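Side-chain contacts in diaminopimelate decarboxylase (Psychromonas ingrahamii, PDB 4XG1), which probably catalyses the pyridoxal phosphate-dependent decarboxylation of meso-diaminopimelate to L-lysine, the last step of lysine biosynthesis by the diaminopimelate pathway: residues G27-I32 and M308-R313; N65-N70 and F401-R406; I149-N154 and D181-A186; I220-L225 and I230-L235. One frame throughout, in Å; residues are numbered along the deposited sequence.

Interaction 1 of 4, residues G27-I32 and M308-R313; sequences GTPAYI and MNDLIR. With LLP ((2S)-2-amino-6-[[3-hydroxy-2-methyl-5-(phosphonooxymethyl)pyridin-4-yl]methylideneamino]hexanoic acid), chain T.
The loop between strand 300-304 and helix 313-317, which ends at R313 of the LLP pocket, meets strand 30-34 through Y31 and D310. The Y31 hydroxyl donates a hydrogen bond to the backbone O of D310, with OH to O at 2.6 Å. This carbonyl lies at the edge of the ring, in its plane. The hydroxyl sits 40° above the carbonyl plane. CG of Y31 is anti to the carbonyl carbon (chi1 -85°), which sends the ring out to the loop. L311 CB packs 3.8 Å from Y31 OH. P29, after a cis peptide, lays CG 4.0 Å from OD1 of D310. D310 OD2 accepts from A307 N and forms a salt bridge with R387. R313 NE donates to LLP O at 2.7 Å and R313 NH2 to LLP OXT at 2.8 Å, consistent with its predicted role in substrate binding. Y31 also packs on L286 of strand 284-294, L311 lies on I370 of strand 367-371, and I312 meets I312 of the second subunit.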
loop_
_atom_site.group_PDB
_atom_site.type_symbol
_atom_site.label_atom_id
_atom_site.label_comp_id
_atom_site.label_asym_id
_atom_site.label_seq_id
_atom_site.Cartn_x
_atom_site.Cartn_y
_atom_site.Cartn_z
ATOM N N GLY B 27 20.850 8.034 5.688
ATOM C CA GLY B 27 20.388 8.337 4.342
ATOM C C GLY B 27 18.866 8.529 4.266
ATOM O O GLY B 27 18.123 8.246 5.206
ATOM N N THR B 28 18.389 8.942 3.107
ATOM C CA THR B 28 16.979 9.070 2.850
ATOM C C THR B 28 16.535 8.004 1.842
ATOM O O THR B 28 17.357 7.536 1.060
ATOM C CB THR B 28 16.680 10.464 2.259
ATOM O OG1 THR B 28 17.526 10.703 1.126
ATOM C CG2 THR B 28 16.941 11.495 3.304
ATOM N N PRO B 29 15.251 7.663 1.798
ATOM C CA PRO B 29 14.226 8.222 2.666
ATOM C C PRO B 29 14.262 7.638 4.029
ATOM O O PRO B 29 14.784 6.513 4.219
ATOM C CB PRO B 29 12.916 7.801 2.006
ATOM C CG PRO B 29 13.296 6.635 1.165
ATOM C CD PRO B 29 14.655 6.963 0.653
ATOM N N ALA B 30 13.759 8.405 4.984
ATOM C CA ALA B 30 13.810 7.966 6.370
ATOM C C ALA B 30 12.654 8.516 7.162
ATOM O O ALA B 30 12.340 9.700 7.089
ATOM C CB ALA B 30 15.102 8.408 7.004
ATOM N N TYR B 31 11.999 7.645 7.905
ATOM C CA TYR B 31 10.983 8.079 8.854
ATOM C C TYR B 31 11.688 8.398 10.140
ATOM O O TYR B 31 12.560 7.625 10.567
ATOM C CB TYR B 31 9.964 6.972 9.116
ATOM C CG TYR B 31 8.837 6.933 8.103
ATOM C CD1 TYR B 31 7.760 7.817 8.203
ATOM C CD2 TYR B 31 8.812 5.970 7.085
ATOM C CE1 TYR B 31 6.730 7.786 7.306
ATOM C CE2 TYR B 31 7.760 5.926 6.198
ATOM C CZ TYR B 31 6.734 6.833 6.303
ATOM O OH TYR B 31 5.648 6.795 5.429
ATOM N N ILE B 32 11.291 9.508 10.762
ATOM C CA ILE B 32 11.873 9.899 12.031
ATOM C C ILE B 32 10.809 10.178 13.049
ATOM O O ILE B 32 9.878 10.944 12.773
ATOM C CB ILE B 32 12.739 11.157 11.855
ATOM C CG1 ILE B 32 13.930 10.839 10.960
ATOM C CG2 ILE B 32 13.289 11.629 13.205
ATOM C CD1 ILE B 32 14.767 12.040 10.586
ATOM N N MET B 308 5.190 6.985 -3.261
ATOM C CA MET B 308 3.951 6.440 -2.771
ATOM C C MET B 308 4.131 5.103 -2.072
ATOM O O MET B 308 3.311 4.743 -1.226
ATOM C CB MET B 308 2.907 6.335 -3.898
ATOM C CG MET B 308 3.240 5.261 -4.903
ATOM S SD MET B 308 2.133 5.236 -6.326
ATOM C CE MET B 308 0.832 4.293 -5.583
ATOM N N ASN B 309 5.182 4.367 -2.389
ATOM C CA ASN B 309 5.464 3.144 -1.621
ATOM C C ASN B 309 5.991 3.428 -0.221
ATOM O O ASN B 309 5.903 2.569 0.654
ATOM C CB ASN B 309 6.457 2.237 -2.306
ATOM C CG ASN B 309 7.857 2.775 -2.197
ATOM O OD1 ASN B 309 8.143 3.875 -2.717
ATOM N ND2 ASN B 309 8.724 2.062 -1.490
ATOM N N ASP B 310 6.540 4.616 -0.005
ATOM C CA ASP B 310 6.967 5.022 1.343
ATOM C C ASP B 310 5.799 5.657 2.098
ATOM O O ASP B 310 5.610 5.403 3.292
ATOM C CB ASP B 310 8.083 6.000 1.198
ATOM C CG ASP B 310 9.258 5.434 0.466
ATOM O OD1 ASP B 310 9.909 4.503 1.009
ATOM O OD2 ASP B 310 9.621 6.003 -0.581
ATOM N N LEU B 311 5.002 6.462 1.369
ATOM C CA LEU B 311 3.878 7.180 1.947
ATOM C C LEU B 311 2.777 7.263 0.964
ATOM O O LEU B 311 2.852 8.005 -0.041
ATOM C CB LEU B 311 4.286 8.606 2.340
ATOM C CG LEU B 311 3.185 9.511 2.897
ATOM C CD1 LEU B 311 2.763 9.078 4.282
ATOM C CD2 LEU B 311 3.672 10.936 2.981
ATOM N N ILE B 312 1.696 6.541 1.235
ATOM C CA ILE B 312 0.629 6.428 0.231
ATOM C C ILE B 312 -0.529 7.413 0.418
ATOM O O ILE B 312 -1.416 7.511 -0.428
ATOM C CB ILE B 312 0.120 4.988 0.150
ATOM C CG1 ILE B 312 -0.547 4.740 -1.217
ATOM C CG2 ILE B 312 -0.865 4.712 1.262
ATOM C CD1 ILE B 312 -0.768 3.296 -1.556
ATOM N N ARG B 313 -0.528 8.134 1.522
ATOM C CA ARG B 313 -1.728 8.888 1.925
ATOM C C ARG B 313 -2.120 9.920 0.870
ATOM O O ARG B 313 -3.289 10.023 0.513
ATOM C CB ARG B 313 -1.582 9.525 3.305
ATOM C CG ARG B 313 -1.067 8.583 4.381
ATOM C CD ARG B 313 -1.412 9.007 5.812
ATOM N NE ARG B 313 -2.858 9.231 5.943
ATOM C CZ ARG B 313 -3.476 10.413 5.961
ATOM N NH1 ARG B 313 -2.792 11.546 5.864
ATOM N NH2 ARG B 313 -4.795 10.455 6.096
HETATM N N1 LLP T . -10.325 1.334 16.200
HETATM C C2 LLP T . -10.814 0.749 15.100
HETATM C "C2'" LLP T . -11.781 -0.398 15.246
HETATM C C3 LLP T . -10.356 1.246 13.789
HETATM O O3 LLP T . -10.842 0.708 12.647
HETATM C C4 LLP T . -9.411 2.367 13.734
HETATM C "C4'" LLP T . -8.916 2.964 12.455
HETATM C C5 LLP T . -8.947 2.929 15.019
HETATM C C6 LLP T . -9.426 2.355 16.188
HETATM C "C5'" LLP T . -7.962 4.063 15.103
HETATM O OP4 LLP T . -8.412 5.211 14.500
HETATM P P LLP T . -7.600 6.593 14.511
HETATM O OP1 LLP T . -6.188 6.190 14.112
HETATM O OP2 LLP T . -8.365 7.582 13.601
HETATM O OP3 LLP T . -7.776 7.232 15.902
HETATM N N LLP T . -5.369 4.572 6.452
HETATM C CA LLP T . -6.252 5.731 6.886
HETATM C CB LLP T . -6.660 5.596 8.348
HETATM C CG LLP T . -8.012 4.962 8.613
HETATM C CD LLP T . -7.947 3.882 9.670
HETATM C CE LLP T . -9.367 3.428 10.056
HETATM N NZ LLP T . -9.520 2.522 11.213
HETATM C C LLP T . -5.459 7.011 6.771
HETATM O O LLP T . -4.276 7.005 6.477
HETATM O OXT LLP T . -5.952 8.106 6.982
#

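Interaction 2 of 4, residues N65-N70 and F401-R406; sequences NLAVLN and FIVRER
V403 meets N65 and A67 where strand 399-404 passes the start of helix 66-74. The second segment enters with F401, whose ring has V403 CG1 near the plane at its edge. The chain turns a corner at V403. V403 and R404 both face E392, a classic beta bulge. V403 offers two things to the helix. Its CG1 presses on A67 CB at 3.3 Å, a close apolar contact, and its CB lies 3.6 Å from N65 OD1. Its backbone O accepts from N65 ND2 at 3.1 Å, with an N-H...O angle of 169°. The oxygen lies in the amide plane of N65, but the donor stands 68° above the carbonyl plane of V403. The N65 chi1 of 179° sets CG opposite the backbone N and brings the amide against V403. R404 follows, with CB 3.8 Å from N65 ND2. Its guanidinium forms a salt bridge with E416 of the second subunit. E405 bonds to H417 of that subunit. N65 is also the N-cap: its OD1 accepts from A67 N at 2.9 Å and, weakly, from V68 N. One buried amide thus serves two elements. Its oxygen caps the first turn of the helix and its nitrogen holds the strand carbonyl, so these opposite roles fix which way the amide is turned.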
loop_
_atom_site.group_PDB
_atom_site.type_symbol
_atom_site.label_atom_id
_atom_site.label_comp_id
_atom_site.label_asym_id
_atom_site.label_seq_id
_atom_site.Cartn_x
_atom_site.Cartn_y
_atom_site.Cartn_z
ATOM N N ASN B 65 5.487 -0.317 14.721
ATOM C CA ASN B 65 6.884 -0.548 14.993
ATOM C C ASN B 65 7.118 -1.029 16.435
ATOM O O ASN B 65 6.526 -0.498 17.351
ATOM C CB ASN B 65 7.661 0.711 14.748
ATOM C CG ASN B 65 9.136 0.530 15.033
ATOM O OD1 ASN B 65 9.587 0.732 16.164
ATOM N ND2 ASN B 65 9.884 0.115 14.037
ATOM N N LEU B 66 8.008 -2.011 16.613
ATOM C CA LEU B 66 8.230 -2.620 17.918
ATOM C C LEU B 66 8.673 -1.593 19.012
ATOM O O LEU B 66 8.236 -1.674 20.126
ATOM C CB LEU B 66 9.263 -3.711 17.842
ATOM C CG LEU B 66 8.948 -4.932 17.009
ATOM C CD1 LEU B 66 10.041 -5.971 17.229
ATOM C CD2 LEU B 66 7.634 -5.521 17.338
ATOM N N ALA B 67 9.520 -0.657 18.665
ATOM C CA ALA B 67 9.998 0.312 19.603
ATOM C C ALA B 67 8.852 1.191 20.003
ATOM O O ALA B 67 8.736 1.551 21.152
ATOM C CB ALA B 67 11.121 1.167 19.015
ATOM N N VAL B 68 8.021 1.558 19.045
ATOM C CA VAL B 68 6.884 2.405 19.313
ATOM C C VAL B 68 5.935 1.692 20.247
ATOM O O VAL B 68 5.411 2.270 21.176
ATOM C CB VAL B 68 6.169 2.769 18.015
ATOM C CG1 VAL B 68 4.815 3.430 18.289
ATOM C CG2 VAL B 68 7.046 3.716 17.223
ATOM N N LEU B 69 5.688 0.440 19.983
ATOM C CA LEU B 69 4.749 -0.297 20.782
ATOM C C LEU B 69 5.310 -0.379 22.177
ATOM O O LEU B 69 4.577 -0.345 23.159
ATOM C CB LEU B 69 4.547 -1.709 20.228
ATOM C CG LEU B 69 3.781 -1.736 18.915
ATOM C CD1 LEU B 69 3.472 -3.169 18.490
ATOM C CD2 LEU B 69 2.497 -0.901 18.988
ATOM N N ASN B 70 6.619 -0.548 22.243
ATOM C CA ASN B 70 7.287 -0.745 23.501
ATOM C C ASN B 70 7.179 0.484 24.355
ATOM O O ASN B 70 6.960 0.381 25.543
ATOM C CB ASN B 70 8.751 -1.096 23.266
ATOM C CG ASN B 70 9.515 -1.267 24.570
ATOM O OD1 ASN B 70 10.264 -0.390 24.944
ATOM N ND2 ASN B 70 9.286 -2.387 25.269
ATOM N N PHE B 401 18.007 6.231 17.690
ATOM C CA PHE B 401 18.108 4.803 17.517
ATOM C C PHE B 401 17.366 4.304 16.272
ATOM O O PHE B 401 16.287 4.804 15.885
ATOM C CB PHE B 401 17.685 4.131 18.792
ATOM C CG PHE B 401 18.090 2.694 18.887
ATOM C CD1 PHE B 401 19.342 2.346 19.386
ATOM C CD2 PHE B 401 17.215 1.659 18.508
ATOM C CE1 PHE B 401 19.706 1.006 19.493
ATOM C CE2 PHE B 401 17.576 0.324 18.637
ATOM C CZ PHE B 401 18.819 0.003 19.116
ATOM N N ILE B 402 18.024 3.423 15.529
ATOM C CA ILE B 402 17.426 2.833 14.347
ATOM C C ILE B 402 16.487 1.789 14.844
ATOM O O ILE B 402 16.940 0.758 15.356
ATOM C CB ILE B 402 18.465 2.202 13.413
ATOM C CG1 ILE B 402 19.341 3.296 12.783
ATOM C CG2 ILE B 402 17.750 1.457 12.302
ATOM C CD1 ILE B 402 20.518 2.795 11.969
ATOM N N VAL B 403 15.183 2.031 14.687
ATOM C CA VAL B 403 14.162 1.097 15.156
ATOM C C VAL B 403 13.575 0.256 14.020
ATOM O O VAL B 403 12.849 -0.698 14.246
ATOM C CB VAL B 403 13.039 1.830 15.923
ATOM C CG1 VAL B 403 13.587 2.373 17.240
ATOM C CG2 VAL B 403 12.406 2.960 15.112
ATOM N N ARG B 404 13.872 0.619 12.791
ATOM C CA ARG B 404 13.718 -0.323 11.687
ATOM C C ARG B 404 14.744 -0.077 10.598
ATOM O O ARG B 404 14.811 0.996 10.002
ATOM C CB ARG B 404 12.323 -0.273 11.102
ATOM C CG ARG B 404 12.184 -1.175 9.898
ATOM C CD ARG B 404 10.766 -1.655 9.619
ATOM N NE ARG B 404 10.789 -2.458 8.393
ATOM C CZ ARG B 404 10.262 -3.676 8.235
ATOM N NH1 ARG B 404 9.591 -4.286 9.166
ATOM N NH2 ARG B 404 10.363 -4.250 7.083
ATOM N N GLU B 405 15.572 -1.072 10.369
ATOM C CA GLU B 405 16.617 -0.963 9.375
ATOM C C GLU B 405 16.017 -0.864 7.986
ATOM O O GLU B 405 15.024 -1.575 7.644
ATOM C CB GLU B 405 17.518 -2.166 9.442
ATOM C CG GLU B 405 18.364 -2.239 10.703
ATOM C CD GLU B 405 18.743 -3.701 11.035
ATOM O OE1 GLU B 405 18.664 -4.608 10.136
ATOM O OE2 GLU B 405 19.098 -3.974 12.202
ATOM N N ARG B 406 16.633 -0.004 7.173
ATOM C CA ARG B 406 16.336 0.025 5.757
ATOM C C ARG B 406 16.399 -1.432 5.209
ATOM O O ARG B 406 17.339 -2.184 5.509
ATOM C CB ARG B 406 17.343 0.916 5.033
ATOM C CG ARG B 406 16.947 1.186 3.603
ATOM C CD ARG B 406 17.867 2.115 2.874
ATOM N NE ARG B 406 18.108 3.296 3.682
ATOM C CZ ARG B 406 17.275 4.321 3.777
ATOM N NH1 ARG B 406 16.117 4.354 3.113
ATOM N NH2 ARG B 406 17.630 5.347 4.498
#

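Interaction 3 of 4, residues I149-N154 and D181-A186; sequences IRINPN and DVYKIA
Y183 OH appears to be held by two backbone groups, I149 N and G196 O. The I149 N to Y183 OH distance is 3.3 Å, but the hydroxyl is modelled too close to another atom, so this bond is doubtful. The ring contact is clearer. I149 CG1 lies over one face of the Y183 ring, 3.5 Å from its centroid and 20° off the normal, a CH-pi contact displaced toward the rim. I151 CD1 comes to the ring edge instead, 4.3 Å from CE2 of Y183. The other branch of I149 meets V182: CG2 to CG2 is 4.1 Å. Strand 149-152 and helix 181-186 run antiparallel here, at 174°, with axes 10.3 Å apart at closest, as expected for a strand and an outer helix of a TIM barrel. Helix 179-188 covers strand 145-152 here. I149 also touches L131 of helix 128-140, while Y183 lies on I194 and V197 of strand 192-198.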
loop_
_atom_site.group_PDB
_atom_site.type_symbol
_atom_site.label_atom_id
_atom_site.label_comp_id
_atom_site.label_asym_id
_atom_site.label_seq_id
_atom_site.Cartn_x
_atom_site.Cartn_y
_atom_site.Cartn_z
ATOM N N ILE B 149 -19.768 -6.284 21.257
ATOM C CA ILE B 149 -20.276 -6.173 19.926
ATOM C C ILE B 149 -19.957 -4.786 19.490
ATOM O O ILE B 149 -20.142 -3.832 20.241
ATOM C CB ILE B 149 -21.782 -6.368 19.856
ATOM C CG1 ILE B 149 -22.214 -7.656 20.591
ATOM C CG2 ILE B 149 -22.256 -6.418 18.393
ATOM C CD1 ILE B 149 -21.895 -8.920 19.844
ATOM N N ARG B 150 -19.432 -4.675 18.280
ATOM C CA ARG B 150 -19.261 -3.369 17.649
ATOM C C ARG B 150 -20.634 -2.907 17.108
ATOM O O ARG B 150 -21.224 -3.545 16.210
ATOM C CB ARG B 150 -18.248 -3.414 16.514
ATOM C CG ARG B 150 -17.914 -2.032 15.968
ATOM C CD ARG B 150 -16.955 -2.117 14.787
ATOM N NE ARG B 150 -16.701 -0.811 14.234
ATOM C CZ ARG B 150 -15.801 -0.548 13.310
ATOM N NH1 ARG B 150 -15.016 -1.490 12.848
ATOM N NH2 ARG B 150 -15.686 0.685 12.862
ATOM N N ILE B 151 -21.099 -1.797 17.662
ATOM C CA ILE B 151 -22.395 -1.290 17.407
ATOM C C ILE B 151 -22.294 -0.012 16.624
ATOM O O ILE B 151 -21.392 0.796 16.824
ATOM C CB ILE B 151 -23.115 -0.954 18.733
ATOM C CG1 ILE B 151 -23.345 -2.213 19.539
ATOM C CG2 ILE B 151 -24.440 -0.227 18.489
ATOM C CD1 ILE B 151 -24.102 -3.276 18.782
ATOM N N ASN B 152 -23.205 0.113 15.675
ATOM C CA ASN B 152 -23.351 1.302 14.896
ATOM C C ASN B 152 -24.541 2.076 15.415
ATOM O O ASN B 152 -25.693 1.796 15.044
ATOM C CB ASN B 152 -23.532 0.953 13.409
ATOM C CG ASN B 152 -22.422 0.066 12.881
ATOM O OD1 ASN B 152 -21.358 -0.002 13.458
ATOM N ND2 ASN B 152 -22.676 -0.610 11.767
ATOM N N PRO B 153 -24.261 3.097 16.232
ATOM C CA PRO B 153 -25.358 3.949 16.633
ATOM C C PRO B 153 -26.032 4.698 15.501
ATOM O O PRO B 153 -25.460 4.922 14.435
ATOM C CB PRO B 153 -24.719 4.929 17.600
ATOM C CG PRO B 153 -23.238 4.727 17.526
ATOM C CD PRO B 153 -22.942 3.733 16.456
ATOM N N ASN B 154 -27.216 5.179 15.806
ATOM C CA ASN B 154 -28.065 5.842 14.881
ATOM C C ASN B 154 -27.727 7.279 15.144
ATOM O O ASN B 154 -28.469 8.008 15.811
ATOM C CB ASN B 154 -29.537 5.563 15.222
ATOM C CG ASN B 154 -29.849 5.717 16.723
ATOM O OD1 ASN B 154 -30.405 6.739 17.107
ATOM N ND2 ASN B 154 -29.500 4.718 17.575
ATOM N N ASP B 181 -30.905 -8.127 19.822
ATOM C CA ASP B 181 -31.069 -9.422 19.236
ATOM C C ASP B 181 -29.759 -10.185 19.207
ATOM O O ASP B 181 -29.750 -11.389 19.458
ATOM C CB ASP B 181 -31.677 -9.305 17.844
ATOM C CG ASP B 181 -33.029 -8.630 17.871
ATOM O OD1 ASP B 181 -33.092 -7.450 18.306
ATOM O OD2 ASP B 181 -34.007 -9.287 17.468
ATOM N N VAL B 182 -28.655 -9.525 18.863
ATOM C CA VAL B 182 -27.402 -10.261 18.719
ATOM C C VAL B 182 -26.754 -10.408 20.089
ATOM O O VAL B 182 -26.100 -11.408 20.357
ATOM C CB VAL B 182 -26.403 -9.674 17.667
ATOM C CG1 VAL B 182 -27.012 -9.614 16.270
ATOM C CG2 VAL B 182 -25.896 -8.312 18.081
ATOM N N TYR B 183 -26.908 -9.399 20.930
ATOM C CA TYR B 183 -26.417 -9.507 22.277
ATOM C C TYR B 183 -27.071 -10.692 22.945
ATOM O O TYR B 183 -26.475 -11.340 23.798
ATOM C CB TYR B 183 -26.666 -8.238 23.062
ATOM C CG TYR B 183 -25.424 -7.425 23.152
ATOM C CD1 TYR B 183 -24.422 -7.766 24.035
ATOM C CD2 TYR B 183 -25.220 -6.310 22.328
ATOM C CE1 TYR B 183 -23.262 -7.000 24.135
ATOM C CE2 TYR B 183 -24.053 -5.554 22.414
ATOM C CZ TYR B 183 -23.079 -5.907 23.313
ATOM O OH TYR B 183 -21.940 -5.154 23.438
ATOM N N LYS B 184 -28.309 -10.961 22.543
ATOM C CA LYS B 184 -29.048 -12.080 23.066
ATOM C C LYS B 184 -28.371 -13.344 22.647
ATOM O O LYS B 184 -28.063 -14.184 23.471
ATOM C CB LYS B 184 -30.494 -12.062 22.555
ATOM C CG LYS B 184 -31.357 -13.245 23.013
ATOM C CD LYS B 184 -32.826 -12.832 23.133
ATOM C CE LYS B 184 -33.719 -13.881 23.865
ATOM N NZ LYS B 184 -33.096 -15.234 24.087
ATOM N N ILE B 185 -28.192 -13.494 21.344
ATOM C CA ILE B 185 -27.560 -14.679 20.767
ATOM C C ILE B 185 -26.246 -14.966 21.456
ATOM O O ILE B 185 -25.925 -16.114 21.736
ATOM C CB ILE B 185 -27.291 -14.481 19.268
ATOM C CG1 ILE B 185 -28.615 -14.495 18.491
ATOM C CG2 ILE B 185 -26.376 -15.574 18.739
ATOM C CD1 ILE B 185 -28.520 -14.042 17.044
ATOM N N ALA B 186 -25.496 -13.912 21.746
ATOM C CA ALA B 186 -24.238 -14.050 22.441
ATOM C C ALA B 186 -24.457 -14.641 23.826
ATOM O O ALA B 186 -23.740 -15.557 24.229
ATOM C CB ALA B 186 -23.542 -12.700 22.559
#

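Interaction 4 of 4, residues I220-L225 and I230-L235; sequences ILIDLL and ITISHL
L225 and I230 join their backbones where helix 209-227 nears its end and the chain turns back to strand 234-236. I230 N donates to L225 O at 2.8 Å, with an N-H...O angle of 161°. Their CA atoms are 5.2 Å apart. The chain then stays beside the helix, with I222 and I232 as the next near pair. This is the helix-to-strand return of a beta-alpha-beta unit whose first strand is 192-198. The side chains meet through aliphatic carbons. CB of L225 lies 4.2 Å from CB of I230. CD1 of L225 meets CG1 of I232 at 4.2 Å, the two side chains crossing obliquely. One turn back, I222 uses two atoms: CG1 lies 4.2 Å from CG2 of I232, and CD1 lies 4.1 Å from CD1 of L235. Its extended end (chi2 165°) carries CD1 to the leucine. I230 and I232 also touch I194 of strand 192-198. The side-chain contact is wholly apolar and at ordinary van der Waals range; the one hydrogen bond between the segments is the backbone bond at the turn.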
loop_
_atom_site.group_PDB
_atom_site.type_symbol
_atom_site.label_atom_id
_atom_site.label_comp_id
_atom_site.label_asym_id
_atom_site.label_seq_id
_atom_site.Cartn_x
_atom_site.Cartn_y
_atom_site.Cartn_z
ATOM N N ILE B 220 -27.818 4.460 26.553
ATOM C CA ILE B 220 -29.196 4.011 26.404
ATOM C C ILE B 220 -29.224 2.522 26.169
ATOM O O ILE B 220 -30.002 1.793 26.820
ATOM C CB ILE B 220 -29.899 4.747 25.236
ATOM C CG1 ILE B 220 -30.214 6.172 25.639
ATOM C CG2 ILE B 220 -31.171 4.034 24.794
ATOM C CD1 ILE B 220 -30.443 7.094 24.451
ATOM N N LEU B 221 -28.417 2.055 25.226
ATOM C CA LEU B 221 -28.405 0.615 24.897
ATOM C C LEU B 221 -27.923 -0.233 26.073
ATOM O O LEU B 221 -28.385 -1.363 26.257
ATOM C CB LEU B 221 -27.504 0.325 23.682
ATOM C CG LEU B 221 -27.144 -1.146 23.423
ATOM C CD1 LEU B 221 -28.384 -1.964 23.114
ATOM C CD2 LEU B 221 -26.151 -1.303 22.275
ATOM N N ILE B 222 -26.936 0.280 26.809
ATOM C CA ILE B 222 -26.404 -0.468 27.926
ATOM C C ILE B 222 -27.499 -0.704 28.950
ATOM O O ILE B 222 -27.737 -1.852 29.377
ATOM C CB ILE B 222 -25.251 0.281 28.584
ATOM C CG1 ILE B 222 -23.982 0.069 27.748
ATOM C CG2 ILE B 222 -25.066 -0.211 30.019
ATOM C CD1 ILE B 222 -22.868 1.031 28.078
ATOM N N ASP B 223 -28.193 0.384 29.275
ATOM C CA ASP B 223 -29.332 0.348 30.185
ATOM C C ASP B 223 -30.395 -0.640 29.728
ATOM O O ASP B 223 -30.808 -1.510 30.493
ATOM C CB ASP B 223 -29.892 1.749 30.365
ATOM C CG ASP B 223 -28.907 2.666 31.086
ATOM O OD1 ASP B 223 -27.903 2.150 31.639
ATOM O OD2 ASP B 223 -29.117 3.891 31.100
ATOM N N LEU B 224 -30.782 -0.567 28.462
ATOM C CA LEU B 224 -31.721 -1.558 27.936
ATOM C C LEU B 224 -31.221 -2.966 28.133
ATOM O O LEU B 224 -32.019 -3.888 28.278
ATOM C CB LEU B 224 -32.056 -1.279 26.468
ATOM C CG LEU B 224 -32.897 -0.005 26.327
ATOM C CD1 LEU B 224 -32.942 0.436 24.873
ATOM C CD2 LEU B 224 -34.314 -0.198 26.865
ATOM N N LEU B 225 -29.904 -3.147 28.108
ATOM C CA LEU B 225 -29.302 -4.483 28.293
ATOM C C LEU B 225 -29.300 -4.884 29.768
ATOM O O LEU B 225 -29.504 -6.057 30.077
ATOM C CB LEU B 225 -27.877 -4.572 27.732
ATOM C CG LEU B 225 -27.678 -4.563 26.215
ATOM C CD1 LEU B 225 -26.256 -4.130 25.883
ATOM C CD2 LEU B 225 -27.982 -5.918 25.587
ATOM N N ILE B 230 -28.470 -8.496 31.092
ATOM C CA ILE B 230 -27.134 -8.612 30.555
ATOM C C ILE B 230 -26.313 -7.514 31.141
ATOM O O ILE B 230 -26.701 -6.402 31.172
ATOM C CB ILE B 230 -27.136 -8.526 29.057
ATOM C CG1 ILE B 230 -28.080 -9.565 28.519
ATOM C CG2 ILE B 230 -25.748 -8.727 28.530
ATOM C CD1 ILE B 230 -27.887 -9.959 27.096
ATOM N N THR B 231 -25.151 -7.880 31.634
ATOM C CA THR B 231 -24.286 -6.986 32.367
ATOM C C THR B 231 -23.152 -6.537 31.520
ATOM O O THR B 231 -22.626 -7.321 30.782
ATOM C CB THR B 231 -23.678 -7.752 33.529
ATOM O OG1 THR B 231 -24.723 -8.206 34.387
ATOM C CG2 THR B 231 -22.739 -6.862 34.278
ATOM N N ILE B 232 -22.762 -5.287 31.650
ATOM C CA ILE B 232 -21.759 -4.717 30.780
ATOM C C ILE B 232 -20.613 -4.085 31.534
ATOM O O ILE B 232 -20.752 -3.072 32.122
ATOM C CB ILE B 232 -22.386 -3.718 29.786
ATOM C CG1 ILE B 232 -23.275 -4.441 28.809
ATOM C CG2 ILE B 232 -21.334 -2.947 29.017
ATOM C CD1 ILE B 232 -22.558 -5.487 28.047
ATOM N N SER B 233 -19.441 -4.683 31.458
ATOM C CA SER B 233 -18.298 -4.282 32.310
ATOM C C SER B 233 -17.528 -3.086 31.758
ATOM O O SER B 233 -16.930 -2.302 32.529
ATOM C CB SER B 233 -17.332 -5.448 32.488
ATOM O OG SER B 233 -18.047 -6.673 32.558
ATOM N N HIS B 234 -17.511 -2.956 30.422
ATOM C CA HIS B 234 -16.822 -1.809 29.770
ATOM C C HIS B 234 -17.491 -1.346 28.478
ATOM O O HIS B 234 -18.238 -2.089 27.826
ATOM C CB HIS B 234 -15.342 -2.135 29.502
ATOM C CG HIS B 234 -15.134 -3.225 28.497
ATOM N ND1 HIS B 234 -15.169 -3.002 27.134
ATOM C CD2 HIS B 234 -14.902 -4.557 28.654
ATOM C CE1 HIS B 234 -14.995 -4.146 26.496
ATOM N NE2 HIS B 234 -14.816 -5.103 27.395
ATOM N N LEU B 235 -17.202 -0.095 28.155
ATOM C CA LEU B 235 -17.656 0.541 26.940
ATOM C C LEU B 235 -16.460 1.070 26.173
ATOM O O LEU B 235 -15.702 1.919 26.682
ATOM C CB LEU B 235 -18.551 1.722 27.278
ATOM C CG LEU B 235 -19.025 2.552 26.078
ATOM C CD1 LEU B 235 -19.989 1.761 25.216
ATOM C CD2 LEU B 235 -19.661 3.827 26.591
#

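Overall arrangement
All four contacts are largely buried, but they fall into two groups. Interactions 3 and 4 belong to the barrel and share its sheet. Their centres are 11 Å apart, and Y183 of interaction 3 packs on L225 and I232 of interaction 4. Both are mainly apolar, and neither touches the second subunit. Interactions 1 and 2 lie on the other side of the chain's centre, their centres 38 to 44 Å from those of interactions 3 and 4, and both reach the mixed sheet. R406 joins them through a probable hydrogen bond to P29 O. Here polar side chains bind backbone carbonyls, and both contacts border the second subunit. Interaction 1 alone includes a residue that binds LLP.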